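Local coordinates for probable transcriptional regulatory protein aq_1575 (Aquifex aeolicus, PDB 1LFP) that probably binds DNA and regulates transcription, at residues 163-168 / 172-177; 223-228 / 232-237; 178-183 / 197-202. All coordinates share one frame; numbering follows the deposited sequence.

Contact 1: 163-168 / 172-177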
ATOM      1  N   ASP A 163      12.913   5.658   8.980  1.00 28.95           N
ATOM      2  CA  ASP A 163      12.094   5.426  10.166  1.00 28.76           C
ATOM      3  C   ASP A 163      11.753   3.944  10.317  1.00 30.01           C
ATOM      4  O   ASP A 163      11.555   3.242   9.327  1.00 28.08           O
ATOM      5  CB  ASP A 163      10.796   6.223  10.037  1.00 45.14           C
ATOM      6  CG  ASP A 163      10.019   6.286  11.327  1.00 45.52           C
ATOM      7  OD1 ASP A 163       8.854   6.737  11.282  1.00 47.18           O
ATOM      8  OD2 ASP A 163      10.576   5.896  12.379  1.00 47.07           O
ATOM      9  N   VAL A 164      11.686   3.452  11.549  1.00 33.48           N
ATOM     10  CA  VAL A 164      11.342   2.046  11.749  1.00 34.18           C
ATOM     11  C   VAL A 164      10.307   1.857  12.840  1.00 35.80           C
ATOM     12  O   VAL A 164      10.347   2.514  13.877  1.00 34.65           O
ATOM     13  CB  VAL A 164      12.566   1.227  12.124  1.00 39.94           C
ATOM     14  CG1 VAL A 164      13.572   1.262  10.984  1.00 37.73           C
ATOM     15  CG2 VAL A 164      13.179   1.806  13.393  1.00 40.04           C
ATOM     16  N   GLN A 165       9.366   0.963  12.601  1.00 34.77           N
ATOM     17  CA  GLN A 165       8.362   0.698  13.613  1.00 36.69           C
ATOM     18  C   GLN A 165       8.062  -0.792  13.701  1.00 36.69           C
ATOM     19  O   GLN A 165       7.549  -1.381  12.763  1.00 36.33           O
ATOM     20  CB  GLN A 165       7.085   1.502  13.331  1.00 46.13           C
ATOM     21  CG  GLN A 165       6.481   1.340  11.954  1.00 47.08           C
ATOM     22  CD  GLN A 165       5.320   2.297  11.742  1.00 47.90           C
ATOM     23  OE1 GLN A 165       5.509   3.513  11.696  1.00 48.01           O
ATOM     24  NE2 GLN A 165       4.109   1.754  11.623  1.00 49.20           N
ATOM     25  N   PRO A 166       8.388  -1.418  14.846  1.00 44.75           N
ATOM     26  CA  PRO A 166       8.139  -2.853  15.021  1.00 45.20           C
ATOM     27  C   PRO A 166       6.655  -3.152  14.886  1.00 46.73           C
ATOM     28  O   PRO A 166       5.822  -2.250  14.999  1.00 47.98           O
ATOM     29  CB  PRO A 166       8.644  -3.130  16.439  1.00 40.96           C
ATOM     30  CG  PRO A 166       9.609  -2.007  16.720  1.00 40.97           C
ATOM     31  CD  PRO A 166       8.918  -0.826  16.087  1.00 41.53           C
ATOM     32  N   GLY A 167       6.336  -4.420  14.650  1.00 46.75           N
ATOM     33  CA  GLY A 167       4.955  -4.842  14.512  1.00 49.51           C
ATOM     34  C   GLY A 167       4.748  -6.214  15.129  1.00 51.07           C
ATOM     35  O   GLY A 167       5.701  -6.962  15.346  1.00 51.47           O
ATOM     36  N   GLU A 168       3.498  -6.547  15.425  1.00 59.02           N
ATOM     37  CA  GLU A 168       3.182  -7.836  16.029  1.00 59.99           C
ATOM     38  C   GLU A 168       3.242  -8.914  14.969  1.00 59.58           C
ATOM     39  O   GLU A 168       3.508 -10.077  15.252  1.00 59.72           O
ATOM     40  CB  GLU A 168       1.775  -7.804  16.636  1.00 59.21           C
ATOM     41  CG  GLU A 168       1.704  -7.295  18.065  1.00 62.90           C
ATOM     42  CD  GLU A 168       2.361  -8.241  19.058  1.00 64.91           C
ATOM     43  OE1 GLU A 168       2.230  -8.002  20.277  1.00 66.49           O
ATOM     44  OE2 GLU A 168       3.009  -9.221  18.625  1.00 66.81           O
ATOM     45  N   ILE A 172       7.833  -2.465   9.911  1.00 25.14           N
ATOM     46  CA  ILE A 172       7.781  -1.531   8.817  1.00 23.87           C
ATOM     47  C   ILE A 172       9.013  -0.657   8.769  1.00 23.62           C
ATOM     48  O   ILE A 172       9.422  -0.081   9.773  1.00 24.85           O
ATOM     49  CB  ILE A 172       6.565  -0.623   8.956  1.00 33.55           C
ATOM     50  CG1 ILE A 172       5.293  -1.452   8.784  1.00 35.57           C
ATOM     51  CG2 ILE A 172       6.666   0.530   7.980  1.00 34.91           C
ATOM     52  CD1 ILE A 172       4.025  -0.703   9.189  1.00 34.47           C
ATOM     53  N   ILE A 173       9.575  -0.513   7.574  1.00 21.71           N
ATOM     54  CA  ILE A 173      10.755   0.303   7.396  1.00 22.70           C
ATOM     55  C   ILE A 173      10.465   1.334   6.337  1.00 21.70           C
ATOM     56  O   ILE A 173       9.980   0.991   5.259  1.00 21.60           O
ATOM     57  CB  ILE A 173      11.950  -0.559   6.950  1.00 23.26           C
ATOM     58  CG1 ILE A 173      12.375  -1.459   8.115  1.00 25.85           C
ATOM     59  CG2 ILE A 173      13.130   0.344   6.501  1.00 26.29           C
ATOM     60  CD1 ILE A 173      13.386  -2.537   7.731  1.00 25.67           C
ATOM     61  N   TYR A 174      10.723   2.606   6.654  1.00 21.48           N
ATOM     62  CA  TYR A 174      10.502   3.656   5.677  1.00 20.30           C
ATOM     63  C   TYR A 174      11.817   4.124   5.141  1.00 20.19           C
ATOM     64  O   TYR A 174      12.809   4.158   5.872  1.00 22.30           O
ATOM     65  CB  TYR A 174       9.821   4.866   6.303  1.00 20.07           C
ATOM     66  CG  TYR A 174       8.380   4.661   6.576  1.00 19.16           C
ATOM     67  CD1 TYR A 174       7.440   4.895   5.581  1.00 19.99           C
ATOM     68  CD2 TYR A 174       7.932   4.273   7.825  1.00 23.32           C
ATOM     69  CE1 TYR A 174       6.112   4.759   5.814  1.00 21.05           C
ATOM     70  CE2 TYR A 174       6.570   4.137   8.078  1.00 22.56           C
ATOM     71  CZ  TYR A 174       5.669   4.387   7.063  1.00 24.49           C
ATOM     72  OH  TYR A 174       4.319   4.307   7.287  1.00 27.04           O
ATOM     73  N   THR A 175      11.817   4.535   3.879  1.00 18.08           N
ATOM     74  CA  THR A 175      13.054   5.001   3.257  1.00 19.18           C
ATOM     75  C   THR A 175      12.804   6.251   2.426  1.00 17.76           C
ATOM     76  O   THR A 175      11.654   6.650   2.238  1.00 17.60           O
ATOM     77  CB  THR A 175      13.623   3.936   2.284  1.00 19.58           C
ATOM     78  OG1 THR A 175      12.965   4.033   1.017  1.00 19.46           O
ATOM     79  CG2 THR A 175      13.393   2.524   2.845  1.00 24.17           C
ATOM     80  N   VAL A 176      13.896   6.863   1.953  1.00 19.75           N
ATOM     81  CA  VAL A 176      13.846   8.029   1.058  1.00 21.62           C
ATOM     82  C   VAL A 176      13.246   7.354  -0.163  1.00 21.01           C
ATOM     83  O   VAL A 176      13.724   6.290  -0.585  1.00 21.80           O
ATOM     84  CB  VAL A 176      15.299   8.536   0.756  1.00 27.11           C
ATOM     85  CG1 VAL A 176      15.321   9.417  -0.482  1.00 29.58           C
ATOM     86  CG2 VAL A 176      15.825   9.281   1.971  1.00 28.52           C
ATOM     87  N   PRO A 177      12.221   7.958  -0.790  1.00 19.78           N
ATOM     88  CA  PRO A 177      11.648   7.244  -1.941  1.00 20.65           C
ATOM     89  C   PRO A 177      12.609   6.801  -3.046  1.00 22.07           C
ATOM     90  O   PRO A 177      12.528   5.664  -3.536  1.00 20.26           O
ATOM     91  CB  PRO A 177      10.507   8.181  -2.399  1.00 27.46           C
ATOM     92  CG  PRO A 177      11.013   9.553  -1.987  1.00 26.41           C
ATOM     93  CD  PRO A 177      11.666   9.317  -0.653  1.00 25.72           C
TER
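Strand 163-165 and the 172-175 part of strand 170-175 pair as the two arms of an antiparallel beta hairpin at the edge of the four-stranded antiparallel sheet, with 163-165 as its outermost strand within the chain. The short strand axes approach to 4.9 Å and run at 170° to one another. The register follows from the backbone bonds: D163 with Y174 and Q165 with I172 are hydrogen-bonded pairs, V164 with I173 the non-hydrogen-bonded pair between them. Y174 N donates to D163 O at 2.9 Å. Q165 N reaches I172 O at 3.0 Å, and I172 N returns a bond to Q165 O at 3.1 Å. The bond from D163 N to Y174 O is weak.

On the face of V164 and I173 the two side chains lie side by side, V164 CG1 against I173 CG1 at 4.1 Å, and V164 also packs on L153 and A156 of helix 149-159. On the other face, Q165 runs alongside I172. Lying between the backbone N and the carbonyl carbon (chi1 54°), Q165 CG comes to 3.6 Å from I172 CB, and the extended chain beyond carries Q165 NE2 to 3.5 Å from I172 CD1. The amide, turned 70° from the Y174 ring, sets Q165 OE1 in plane at the ring edge, 3.8 Å from Y174 CE2. With an alanine here the amide is gone, and the end of I172 and the Y174 edge would probably be left with a gap beside them. K202 bridges the same face, paired with D163 OD1 and in a cation-pi contact with Y174. The chemistry thus implies a hairpin registered by backbone bonds, with one face apolar and the other mixing aliphatic, aromatic and charged groups.

Contact 2: 223-228 / 232-237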
ATOM      1  N   ASN A 223     -11.618   0.605   5.579  1.00 22.55           N
ATOM      2  CA  ASN A 223     -11.844  -0.789   5.187  1.00 22.81           C
ATOM      3  C   ASN A 223     -12.653  -0.849   3.891  1.00 22.97           C
ATOM      4  O   ASN A 223     -12.403  -1.703   3.042  1.00 25.08           O
ATOM      5  CB  ASN A 223     -12.659  -1.533   6.245  1.00 29.24           C
ATOM      6  CG  ASN A 223     -11.872  -1.853   7.484  1.00 29.61           C
ATOM      7  OD1 ASN A 223     -12.455  -2.128   8.541  1.00 35.90           O
ATOM      8  ND2 ASN A 223     -10.547  -1.831   7.377  1.00 30.66           N
ATOM      9  N   ALA A 224     -13.627   0.051   3.761  1.00 22.54           N
ATOM     10  CA  ALA A 224     -14.483   0.079   2.588  1.00 24.91           C
ATOM     11  C   ALA A 224     -13.644   0.468   1.369  1.00 26.81           C
ATOM     12  O   ALA A 224     -13.800  -0.108   0.282  1.00 28.41           O
ATOM     13  CB  ALA A 224     -15.642   1.053   2.811  1.00 19.56           C
ATOM     14  N   LEU A 225     -12.732   1.426   1.535  1.00 24.77           N
ATOM     15  CA  LEU A 225     -11.891   1.803   0.396  1.00 26.81           C
ATOM     16  C   LEU A 225     -11.002   0.633  -0.039  1.00 30.08           C
ATOM     17  O   LEU A 225     -10.750   0.424  -1.230  1.00 28.08           O
ATOM     18  CB  LEU A 225     -11.023   3.009   0.750  1.00 26.33           C
ATOM     19  CG  LEU A 225     -11.822   4.291   0.990  1.00 24.78           C
ATOM     20  CD1 LEU A 225     -10.937   5.296   1.725  1.00 23.81           C
ATOM     21  CD2 LEU A 225     -12.314   4.859  -0.356  1.00 21.75           C
ATOM     22  N   GLU A 226     -10.531  -0.131   0.937  1.00 28.46           N
ATOM     23  CA  GLU A 226      -9.668  -1.273   0.657  1.00 33.31           C
ATOM     24  C   GLU A 226     -10.414  -2.342  -0.144  1.00 33.43           C
ATOM     25  O   GLU A 226      -9.809  -3.099  -0.916  1.00 35.23           O
ATOM     26  CB  GLU A 226      -9.164  -1.869   1.982  1.00 48.94           C
ATOM     27  CG  GLU A 226      -8.099  -2.939   1.813  1.00 54.72           C
ATOM     28  CD  GLU A 226      -6.819  -2.375   1.232  1.00 56.77           C
ATOM     29  OE1 GLU A 226      -6.153  -1.581   1.936  1.00 58.16           O
ATOM     30  OE2 GLU A 226      -6.487  -2.718   0.074  1.00 58.21           O
ATOM     31  N   GLU A 227     -11.731  -2.400   0.013  1.00 49.20           N
ATOM     32  CA  GLU A 227     -12.512  -3.403  -0.691  1.00 48.92           C
ATOM     33  C   GLU A 227     -12.753  -3.115  -2.162  1.00 48.49           C
ATOM     34  O   GLU A 227     -13.415  -3.896  -2.850  1.00 49.31           O
ATOM     35  CB  GLU A 227     -13.843  -3.640   0.026  1.00 46.39           C
ATOM     36  CG  GLU A 227     -13.665  -4.354   1.365  1.00 50.94           C
ATOM     37  CD  GLU A 227     -12.964  -5.698   1.218  1.00 53.07           C
ATOM     38  OE1 GLU A 227     -13.533  -6.601   0.564  1.00 54.09           O
ATOM     39  OE2 GLU A 227     -11.843  -5.851   1.753  1.00 54.90           O
ATOM     40  N   LEU A 228     -12.226  -1.994  -2.647  1.00 31.71           N
ATOM     41  CA  LEU A 228     -12.377  -1.652  -4.043  1.00 29.53           C
ATOM     42  C   LEU A 228     -11.183  -2.226  -4.784  1.00 27.47           C
ATOM     43  O   LEU A 228     -10.013  -2.075  -4.364  1.00 24.39           O
ATOM     44  CB  LEU A 228     -12.432  -0.124  -4.236  1.00 33.95           C
ATOM     45  CG  LEU A 228     -13.539   0.604  -3.474  1.00 34.29           C
ATOM     46  CD1 LEU A 228     -13.463   2.101  -3.765  1.00 33.19           C
ATOM     47  CD2 LEU A 228     -14.895   0.044  -3.864  1.00 32.92           C
ATOM     48  N   GLN A 232      -5.216   0.366  -4.390  1.00 19.66           N
ATOM     49  CA  GLN A 232      -3.956  -0.330  -4.078  1.00 19.12           C
ATOM     50  C   GLN A 232      -3.531  -0.034  -2.644  1.00 17.55           C
ATOM     51  O   GLN A 232      -3.075  -0.925  -1.911  1.00 18.63           O
ATOM     52  CB  GLN A 232      -2.793   0.129  -4.979  1.00 22.89           C
ATOM     53  CG  GLN A 232      -2.865  -0.258  -6.458  1.00 23.54           C
ATOM     54  CD  GLN A 232      -2.416  -1.686  -6.758  1.00 26.28           C
ATOM     55  OE1 GLN A 232      -1.337  -2.146  -6.343  1.00 26.48           O
ATOM     56  NE2 GLN A 232      -3.245  -2.384  -7.490  1.00 24.50           N
ATOM     57  N   GLN A 233      -3.635   1.229  -2.262  1.00 16.73           N
ATOM     58  CA  GLN A 233      -3.222   1.623  -0.935  1.00 14.81           C
ATOM     59  C   GLN A 233      -4.092   2.678  -0.328  1.00 14.07           C
ATOM     60  O   GLN A 233      -4.544   3.577  -0.997  1.00 13.43           O
ATOM     61  CB  GLN A 233      -1.822   2.209  -0.944  1.00 15.84           C
ATOM     62  CG  GLN A 233      -0.674   1.262  -1.339  1.00 19.65           C
ATOM     63  CD  GLN A 233       0.666   1.964  -1.189  1.00 23.44           C
ATOM     64  OE1 GLN A 233       1.447   2.092  -2.144  1.00 23.45           O
ATOM     65  NE2 GLN A 233       0.930   2.442   0.015  1.00 19.34           N
ATOM     66  N   VAL A 234      -4.299   2.584   0.976  1.00 14.75           N
ATOM     67  CA  VAL A 234      -5.089   3.617   1.658  1.00 16.19           C
ATOM     68  C   VAL A 234      -4.210   4.071   2.829  1.00 16.51           C
ATOM     69  O   VAL A 234      -3.712   3.226   3.570  1.00 16.51           O
ATOM     70  CB  VAL A 234      -6.361   3.049   2.255  1.00 17.31           C
ATOM     71  CG1 VAL A 234      -7.034   4.119   3.053  1.00 14.90           C
ATOM     72  CG2 VAL A 234      -7.298   2.548   1.145  1.00 17.82           C
ATOM     73  N   ILE A 235      -4.010   5.368   2.978  1.00 16.20           N
ATOM     74  CA  ILE A 235      -3.182   5.946   4.045  1.00 18.34           C
ATOM     75  C   ILE A 235      -3.954   7.017   4.792  1.00 19.27           C
ATOM     76  O   ILE A 235      -4.628   7.837   4.187  1.00 19.44           O
ATOM     77  CB  ILE A 235      -1.884   6.605   3.500  1.00 21.00           C
ATOM     78  CG1 ILE A 235      -1.177   5.666   2.507  1.00 20.67           C
ATOM     79  CG2 ILE A 235      -0.918   6.883   4.672  1.00 23.55           C
ATOM     80  CD1 ILE A 235      -1.096   6.228   1.073  1.00 23.53           C
ATOM     81  N   ALA A 236      -3.898   6.981   6.114  1.00 16.25           N
ATOM     82  CA  ALA A 236      -4.604   7.997   6.898  1.00 16.56           C
ATOM     83  C   ALA A 236      -3.719   8.470   8.020  1.00 17.18           C
ATOM     84  O   ALA A 236      -2.735   7.792   8.383  1.00 19.49           O
ATOM     85  CB  ALA A 236      -5.912   7.432   7.441  1.00 19.63           C
ATOM     86  N   ASN A 237      -4.023   9.639   8.570  1.00 18.18           N
ATOM     87  CA  ASN A 237      -3.185  10.171   9.648  1.00 18.50           C
ATOM     88  C   ASN A 237      -3.835  10.132  11.023  1.00 23.69           C
ATOM     89  O   ASN A 237      -3.481  10.941  11.890  1.00 23.07           O
ATOM     90  CB  ASN A 237      -2.767  11.613   9.376  1.00 18.32           C
ATOM     91  CG  ASN A 237      -3.918  12.592   9.392  1.00 17.94           C
ATOM     92  OD1 ASN A 237      -3.696  13.803   9.292  1.00 23.26           O
ATOM     93  ND2 ASN A 237      -5.140  12.104   9.503  1.00 16.95           N
TER
HETATM   94  O   HOH W   1      -4.075   0.029   2.200  1.00 31.61           O
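L225 presents its CB to the CG2 methyl of V234 at 3.8 Å, the closest approach between 223-228 and 232-237. Both side chains leave their backbones toward the opposite segment, and both residues are buried. V234 CG2 stands anti to its carbonyl carbon, with CG1 anti to the backbone N (chi1 174°); this puts CG2 beneath the last helical turn, where it also lies 4.2 Å from E226 N. The backbones are farther apart, the nearest CA pair being E226 and V234 at 6.8 Å, so aliphatic side-chain atoms bridge the gap. V113 and V116 of helix 106-119 pack on L225, and W7 touches V234.

The contact belongs to the beta-alpha-beta unit of strand 207-208, helix 212-226 and strand 231-239, in which the end of the helix lies against the strand that follows it. Q232 and Q233 both face L100 of the neighbouring strand, a classic beta bulge just before V234.

The polar link at this site runs through one water. E226 OE1 accepts from it at 2.6 Å, and the water in turn accepts from V234 N at 2.8 Å, so a strand N-H is satisfied from the helix without a direct hydrogen bond between them. E226 bends to get there: CG is anti to the backbone N (chi1 -172°), but the next torsion, 66°, folds the carboxylate toward the strand. Its other oxygen, OE2, forms a salt bridge with K27, whose backbone O accepts from Q232 NE2. With K27 on one oxygen and the water on the other, the carboxylate is held at both oxygens and is likely to be favoured in its charged form.

Contact 3: 178-183 / 197-202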
ATOM      1  N   GLU A 178      13.544   7.663  -3.415  1.00 27.13           N
ATOM      2  CA  GLU A 178      14.480   7.290  -4.464  1.00 29.77           C
ATOM      3  C   GLU A 178      15.423   6.158  -4.066  1.00 28.59           C
ATOM      4  O   GLU A 178      16.092   5.596  -4.927  1.00 29.41           O
ATOM      5  CB  GLU A 178      15.305   8.509  -4.897  1.00 36.09           C
ATOM      6  CG  GLU A 178      14.514   9.508  -5.726  1.00 40.33           C
ATOM      7  CD  GLU A 178      13.583  10.365  -4.888  1.00 42.80           C
ATOM      8  OE1 GLU A 178      12.731  11.052  -5.499  1.00 46.32           O
ATOM      9  OE2 GLU A 178      13.708  10.359  -3.631  1.00 43.24           O
ATOM     10  N   GLU A 179      15.472   5.815  -2.776  1.00 25.70           N
ATOM     11  CA  GLU A 179      16.367   4.762  -2.287  1.00 25.35           C
ATOM     12  C   GLU A 179      15.678   3.496  -1.825  1.00 22.46           C
ATOM     13  O   GLU A 179      16.259   2.642  -1.142  1.00 19.82           O
ATOM     14  CB  GLU A 179      17.189   5.310  -1.145  1.00 31.31           C
ATOM     15  CG  GLU A 179      17.802   6.626  -1.541  1.00 38.70           C
ATOM     16  CD  GLU A 179      19.007   6.942  -0.743  1.00 39.95           C
ATOM     17  OE1 GLU A 179      18.916   6.856   0.498  1.00 42.55           O
ATOM     18  OE2 GLU A 179      20.046   7.275  -1.357  1.00 44.12           O
ATOM     19  N   LEU A 180      14.428   3.375  -2.211  1.00 17.62           N
ATOM     20  CA  LEU A 180      13.655   2.220  -1.827  1.00 17.13           C
ATOM     21  C   LEU A 180      14.279   0.873  -2.234  1.00 16.49           C
ATOM     22  O   LEU A 180      14.392  -0.040  -1.414  1.00 16.99           O
ATOM     23  CB  LEU A 180      12.264   2.377  -2.451  1.00 19.69           C
ATOM     24  CG  LEU A 180      11.431   1.099  -2.477  1.00 19.51           C
ATOM     25  CD1 LEU A 180      11.084   0.738  -1.027  1.00 14.70           C
ATOM     26  CD2 LEU A 180      10.153   1.306  -3.304  1.00 19.17           C
ATOM     27  N   TYR A 181      14.677   0.745  -3.498  1.00 17.89           N
ATOM     28  CA  TYR A 181      15.203  -0.527  -3.963  1.00 18.97           C
ATOM     29  C   TYR A 181      16.622  -0.768  -3.501  1.00 19.44           C
ATOM     30  O   TYR A 181      17.060  -1.923  -3.361  1.00 19.49           O
ATOM     31  CB  TYR A 181      15.086  -0.618  -5.489  1.00 25.32           C
ATOM     32  CG  TYR A 181      13.653  -0.454  -5.941  1.00 25.96           C
ATOM     33  CD1 TYR A 181      12.658  -1.310  -5.491  1.00 27.02           C
ATOM     34  CD2 TYR A 181      13.303   0.573  -6.810  1.00 27.41           C
ATOM     35  CE1 TYR A 181      11.330  -1.148  -5.902  1.00 26.50           C
ATOM     36  CE2 TYR A 181      12.009   0.753  -7.222  1.00 28.37           C
ATOM     37  CZ  TYR A 181      11.022  -0.109  -6.770  1.00 26.84           C
ATOM     38  OH  TYR A 181       9.736   0.102  -7.208  1.00 24.57           O
ATOM     39  N   GLU A 182      17.321   0.317  -3.212  1.00 23.70           N
ATOM     40  CA  GLU A 182      18.692   0.185  -2.756  1.00 24.04           C
ATOM     41  C   GLU A 182      18.652  -0.340  -1.352  1.00 23.90           C
ATOM     42  O   GLU A 182      19.458  -1.190  -0.979  1.00 23.85           O
ATOM     43  CB  GLU A 182      19.397   1.535  -2.801  1.00 37.55           C
ATOM     44  CG  GLU A 182      20.880   1.459  -2.545  1.00 43.69           C
ATOM     45  CD  GLU A 182      21.526   2.831  -2.546  1.00 48.48           C
ATOM     46  OE1 GLU A 182      21.647   3.440  -3.633  1.00 51.48           O
ATOM     47  OE2 GLU A 182      21.902   3.304  -1.455  1.00 51.13           O
ATOM     48  N   VAL A 183      17.723   0.185  -0.547  1.00 22.10           N
ATOM     49  CA  VAL A 183      17.601  -0.283   0.828  1.00 18.60           C
ATOM     50  C   VAL A 183      17.107  -1.741   0.867  1.00 18.26           C
ATOM     51  O   VAL A 183      17.613  -2.560   1.622  1.00 18.71           O
ATOM     52  CB  VAL A 183      16.649   0.642   1.613  1.00 18.73           C
ATOM     53  CG1 VAL A 183      16.247   0.015   2.939  1.00 18.78           C
ATOM     54  CG2 VAL A 183      17.358   1.970   1.840  1.00 20.00           C
ATOM     55  N   ALA A 197       7.703  -4.098  -0.735  1.00 21.44           N
ATOM     56  CA  ALA A 197       8.565  -2.942  -0.985  1.00 22.16           C
ATOM     57  C   ALA A 197       7.841  -2.055  -1.998  1.00 21.57           C
ATOM     58  O   ALA A 197       7.696  -2.408  -3.169  1.00 22.96           O
ATOM     59  CB  ALA A 197       9.927  -3.388  -1.546  1.00 20.03           C
ATOM     60  N   GLN A 198       7.399  -0.881  -1.575  1.00 20.88           N
ATOM     61  CA  GLN A 198       6.672  -0.030  -2.504  1.00 19.52           C
ATOM     62  C   GLN A 198       6.762   1.422  -2.062  1.00 17.93           C
ATOM     63  O   GLN A 198       7.144   1.722  -0.942  1.00 17.28           O
ATOM     64  CB  GLN A 198       5.183  -0.449  -2.520  1.00 19.32           C
ATOM     65  CG  GLN A 198       4.552  -0.436  -1.116  1.00 26.00           C
ATOM     66  CD  GLN A 198       3.097  -0.957  -1.080  1.00 29.35           C
ATOM     67  OE1 GLN A 198       2.627  -1.608  -2.010  1.00 33.32           O
ATOM     68  NE2 GLN A 198       2.399  -0.673   0.014  1.00 27.79           N
ATOM     69  N   ILE A 199       6.340   2.321  -2.942  1.00 16.15           N
ATOM     70  CA  ILE A 199       6.325   3.732  -2.618  1.00 17.40           C
ATOM     71  C   ILE A 199       4.962   4.009  -1.988  1.00 17.88           C
ATOM     72  O   ILE A 199       3.923   3.565  -2.514  1.00 17.00           O
ATOM     73  CB  ILE A 199       6.479   4.579  -3.919  1.00 19.29           C
ATOM     74  CG1 ILE A 199       7.891   4.430  -4.470  1.00 21.63           C
ATOM     75  CG2 ILE A 199       6.092   6.040  -3.651  1.00 21.55           C
ATOM     76  CD1 ILE A 199       8.969   4.990  -3.589  1.00 24.97           C
ATOM     77  N   THR A 200       4.959   4.717  -0.858  1.00 16.71           N
ATOM     78  CA  THR A 200       3.712   5.057  -0.188  1.00 16.62           C
ATOM     79  C   THR A 200       3.799   6.508   0.304  1.00 14.42           C
ATOM     80  O   THR A 200       4.739   7.239  -0.029  1.00 16.77           O
ATOM     81  CB  THR A 200       3.439   4.116   1.004  1.00 20.10           C
ATOM     82  OG1 THR A 200       2.115   4.329   1.491  1.00 22.37           O
ATOM     83  CG2 THR A 200       4.430   4.330   2.127  1.00 22.00           C
ATOM     84  N   TRP A 201       2.804   6.933   1.070  1.00 16.69           N
ATOM     85  CA  TRP A 201       2.808   8.300   1.627  1.00 14.46           C
ATOM     86  C   TRP A 201       2.720   8.115   3.138  1.00 14.89           C
ATOM     87  O   TRP A 201       2.022   7.225   3.580  1.00 16.39           O
ATOM     88  CB  TRP A 201       1.610   9.083   1.125  1.00 16.97           C
ATOM     89  CG  TRP A 201       1.712   9.435  -0.279  1.00 17.87           C
ATOM     90  CD1 TRP A 201       1.589   8.581  -1.333  1.00 19.02           C
ATOM     91  CD2 TRP A 201       2.040  10.723  -0.826  1.00 19.11           C
ATOM     92  NE1 TRP A 201       1.835   9.262  -2.517  1.00 16.69           N
ATOM     93  CE2 TRP A 201       2.106  10.575  -2.224  1.00 20.10           C
ATOM     94  CE3 TRP A 201       2.289  11.990  -0.268  1.00 20.19           C
ATOM     95  CZ2 TRP A 201       2.409  11.654  -3.079  1.00 19.13           C
ATOM     96  CZ3 TRP A 201       2.581  13.069  -1.114  1.00 20.98           C
ATOM     97  CH2 TRP A 201       2.638  12.889  -2.507  1.00 19.58           C
ATOM     98  N   LYS A 202       3.482   8.897   3.891  1.00 13.64           N
ATOM     99  CA  LYS A 202       3.510   8.765   5.350  1.00 14.60           C
ATOM    100  C   LYS A 202       3.048  10.068   6.003  1.00 15.54           C
ATOM    101  O   LYS A 202       3.504  11.137   5.648  1.00 16.48           O
ATOM    102  CB  LYS A 202       4.964   8.468   5.783  1.00 14.90           C
ATOM    103  CG  LYS A 202       5.161   8.282   7.308  1.00 17.82           C
ATOM    104  CD  LYS A 202       6.644   7.981   7.594  1.00 22.09           C
ATOM    105  CE  LYS A 202       6.873   7.474   9.046  1.00 28.44           C
ATOM    106  NZ  LYS A 202       7.216   8.567   9.989  1.00 32.13           N
TER
HETATM  107  O   HOH W   2       7.807  -1.482  -5.761  1.00 26.46           O
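Apolar packing comes first: L180, at the start of helix 180-188, points toward strand 196-203 and meets three consecutive residues, A197, Q198 and I199. Its CG is anti to the backbone N (chi1 164°), which carries both methyls down onto the strand. L180 CD2 lies 3.6 Å from Q198 C and 3.8 Å from Q198 CA, against the main chain of a residue whose side chain sets out away from the helix. L180 CD2 is also 3.9 Å from I199 CD1, while L180 CD1 sits more loosely, 4.3 Å from A197 CB. I140 and T175, from two other strands of the sheet, also touch L180.

The aromatic component lies within the helix segment. L180 CD2 stands 3.7 Å above one face of the Y181 ring, offset toward the rim, so this methyl is placed between ring and strand backbone. Beyond L180, Y181 packs on P47, R48 and T51 of helix 47-58.

Polar contact is by water. One molecule, in plane at the edge of the Y181 ring, is hydrogen-bonded to Y181 OH at 2.9 Å and donates to A197 O at 2.8 Å.

Such chemistry implies that between these segments the helix meets the edge strand chiefly through L180, both of whose methyls lie on the A197-I199 backbone and side chains, with one water tying the Y181 hydroxyl to A197 O.

How the contacts relate
Contacts 1 and 3 serve the same four-stranded antiparallel sheet: contact 1 forms one outer edge, and contact 3 lays a helix on the other outermost strand. Their centres are about 10 Å apart, and P177 of contact 1 packs against I199 of contact 3. Contact 2 belongs to the five-stranded mixed sheet, its centre about 19 Å from either of the others, yet its strand touches contact 3 where I235 packs on W201. All three are partly buried; contact 2 lies nearest the chain's centre, about 8 Å away. Direct backbone bonds hold strand to strand in contact 1, whereas contacts 2 and 3 join helix to strand through aliphatic packing and one bridging water each.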